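Local coordinates for protein extracellular invertase (Aspergillus kawachii, PDB 5XH8) that has high transfructosylation activity that probably builds fructooligosaccharides such as 1-kestose, and, as a beta-fructofuranosidase, probably also hydrolyses sucrose, at residues Gly52-Gly57 against Ala68-Leu73. Numbering follows the deposited sequence.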
loop_
_atom_site.group_PDB
_atom_site.type_symbol
_atom_site.label_atom_id
_atom_site.label_comp_id
_atom_site.label_asym_id
_atom_site.label_seq_id
_atom_site.Cartn_x
_atom_site.Cartn_y
_atom_site.Cartn_z
ATOM N N GLY A 52 -7.103 -26.324 -22.578
ATOM C CA GLY A 52 -6.399 -25.920 -23.764
ATOM C C GLY A 52 -6.887 -24.644 -24.455
ATOM O O GLY A 52 -6.272 -24.249 -25.443
ATOM N N LEU A 53 -7.940 -23.986 -23.948
ATOM C CA LEU A 53 -8.442 -22.737 -24.554
ATOM C C LEU A 53 -7.484 -21.611 -24.303
ATOM O O LEU A 53 -6.940 -21.485 -23.195
ATOM C CB LEU A 53 -9.767 -22.291 -23.955
ATOM C CG LEU A 53 -11.043 -22.996 -24.324
ATOM C CD1 LEU A 53 -12.183 -22.429 -23.475
ATOM C CD2 LEU A 53 -11.302 -22.818 -25.809
ATOM N N PHE A 54 -7.326 -20.768 -25.316
ATOM C CA PHE A 54 -6.522 -19.597 -25.211
ATOM C C PHE A 54 -7.410 -18.390 -24.912
ATOM O O PHE A 54 -8.331 -18.075 -25.675
ATOM C CB PHE A 54 -5.729 -19.378 -26.480
ATOM C CG PHE A 54 -4.723 -18.280 -26.372
ATOM C CD1 PHE A 54 -3.729 -18.323 -25.382
ATOM C CD2 PHE A 54 -4.761 -17.201 -27.225
ATOM C CE1 PHE A 54 -2.782 -17.316 -25.275
ATOM C CE2 PHE A 54 -3.826 -16.186 -27.117
ATOM C CZ PHE A 54 -2.830 -16.236 -26.140
ATOM N N HIS A 55 -7.098 -17.713 -23.811
ATOM C CA HIS A 55 -7.832 -16.541 -23.348
ATOM C C HIS A 55 -7.069 -15.309 -23.769
ATOM O O HIS A 55 -5.869 -15.244 -23.538
ATOM C CB HIS A 55 -7.949 -16.538 -21.828
ATOM C CG HIS A 55 -8.837 -17.609 -21.295
ATOM N ND1 HIS A 55 -9.914 -17.338 -20.486
ATOM C CD2 HIS A 55 -8.837 -18.947 -21.494
ATOM C CE1 HIS A 55 -10.530 -18.464 -20.190
ATOM N NE2 HIS A 55 -9.893 -19.457 -20.783
ATOM N N VAL A 56 -7.774 -14.358 -24.399
ATOM C CA VAL A 56 -7.256 -13.025 -24.676
ATOM C C VAL A 56 -7.963 -11.993 -23.768
ATOM O O VAL A 56 -9.134 -12.160 -23.420
ATOM C CB VAL A 56 -7.391 -12.606 -26.172
ATOM C CG1 VAL A 56 -6.651 -13.568 -27.089
ATOM C CG2 VAL A 56 -8.844 -12.509 -26.600
ATOM N N GLY A 57 -7.267 -10.924 -23.409
ATOM C CA GLY A 57 -7.807 -9.886 -22.536
ATOM C C GLY A 57 -7.438 -8.526 -23.087
ATOM O O GLY A 57 -6.525 -8.406 -23.908
ATOM N N ALA A 68 -12.037 -12.791 -23.973
ATOM C CA ALA A 68 -12.653 -13.768 -24.872
ATOM C C ALA A 68 -11.742 -14.994 -24.990
ATOM O O ALA A 68 -10.550 -14.918 -24.647
ATOM C CB ALA A 68 -12.861 -13.152 -26.252
ATOM N N THR A 69 -12.303 -16.110 -25.468
ATOM C CA THR A 69 -11.549 -17.329 -25.677
ATOM C C THR A 69 -11.514 -17.701 -27.149
ATOM O O THR A 69 -12.386 -17.290 -27.934
ATOM C CB THR A 69 -12.135 -18.515 -24.891
ATOM O OG1 THR A 69 -13.495 -18.722 -25.278
ATOM C CG2 THR A 69 -12.072 -18.257 -23.368
ATOM N N THR A 70 -10.488 -18.469 -27.511
ATOM C CA THR A 70 -10.399 -19.072 -28.826
ATOM C C THR A 70 -9.933 -20.528 -28.711
ATOM O O THR A 70 -9.031 -20.836 -27.900
ATOM C CB THR A 70 -9.496 -18.279 -29.754
ATOM O OG1 THR A 70 -9.441 -18.929 -31.031
ATOM C CG2 THR A 70 -8.077 -18.130 -29.211
ATOM N N ASP A 71 -10.551 -21.413 -29.508
ATOM C CA ASP A 71 -10.101 -22.800 -29.587
ATOM C C ASP A 71 -9.328 -23.081 -30.846
ATOM O O ASP A 71 -8.899 -24.220 -31.041
ATOM C CB ASP A 71 -11.259 -23.796 -29.406
ATOM C CG ASP A 71 -12.271 -23.766 -30.553
ATOM O OD1 ASP A 71 -11.897 -23.561 -31.708
ATOM O OD2 ASP A 71 -13.456 -23.966 -30.274
ATOM N N ASP A 72 -9.136 -22.064 -31.694
ATOM C CA ASP A 72 -8.467 -22.264 -32.980
ATOM C C ASP A 72 -7.447 -21.181 -33.346
ATOM O O ASP A 72 -6.740 -21.295 -34.365
ATOM C CB ASP A 72 -9.545 -22.414 -34.084
ATOM C CG ASP A 72 -10.462 -21.174 -34.187
ATOM O OD1 ASP A 72 -10.178 -20.148 -33.515
ATOM O OD2 ASP A 72 -11.465 -21.211 -34.927
ATOM N N LEU A 73 -7.346 -20.142 -32.506
ATOM C CA LEU A 73 -6.532 -18.956 -32.794
ATOM C C LEU A 73 -6.912 -18.276 -34.123
ATOM O O LEU A 73 -6.068 -17.724 -34.832
ATOM C CB LEU A 73 -5.028 -19.248 -32.693
ATOM C CG LEU A 73 -4.132 -18.020 -32.417
ATOM C CD1 LEU A 73 -4.375 -17.423 -31.025
ATOM C CD2 LEU A 73 -2.659 -18.353 -32.601
#
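A threonine methyl sits squarely on an imidazole: Thr69 CG2 lies 3.5 Å from the centroid of the His55 ring and only 10° off its normal, a CH-pi contact. With Thr69 OG1 between the backbone N and the carbonyl carbon (chi1 58°), CG2 stands anti to that carbon and lies alongside His55, over its ring, while the ring of Tyr46, on the adjoining strand 37-47, stacks with that of His55. His55 and Thr69 form the non-hydrogen-bonded pair of an antiparallel beta hairpin, framed by two hydrogen-bonded pairs. In one, Phe54 N reaches Thr70 O at 3.1 Å and Thr70 N reaches Phe54 O at 2.9 Å; in the other, Val56 and Ala68 likewise exchange two backbone bonds, Val56 N meeting Ala68 O at 2.8 Å. On the face holding Phe54, Thr70 CG2 lies at the ring edge, near its plane, 4.0 Å from Phe54 CD2, and Leu73 CD1 approaches Phe54 CD2 obliquely at 3.8 Å. Past the strand end, Thr70 OG1 accepts from Asp72 N at 3.2 Å in an ST turn and also bonds Thr75 O. Asp71, whose CB touches Leu53 CD2, forms a salt bridge with Lys335. In this GH32 beta-propeller domain, backbone bonds thus set the hairpin register, while methyl-imidazole contact and apolar packing join its strands on both faces.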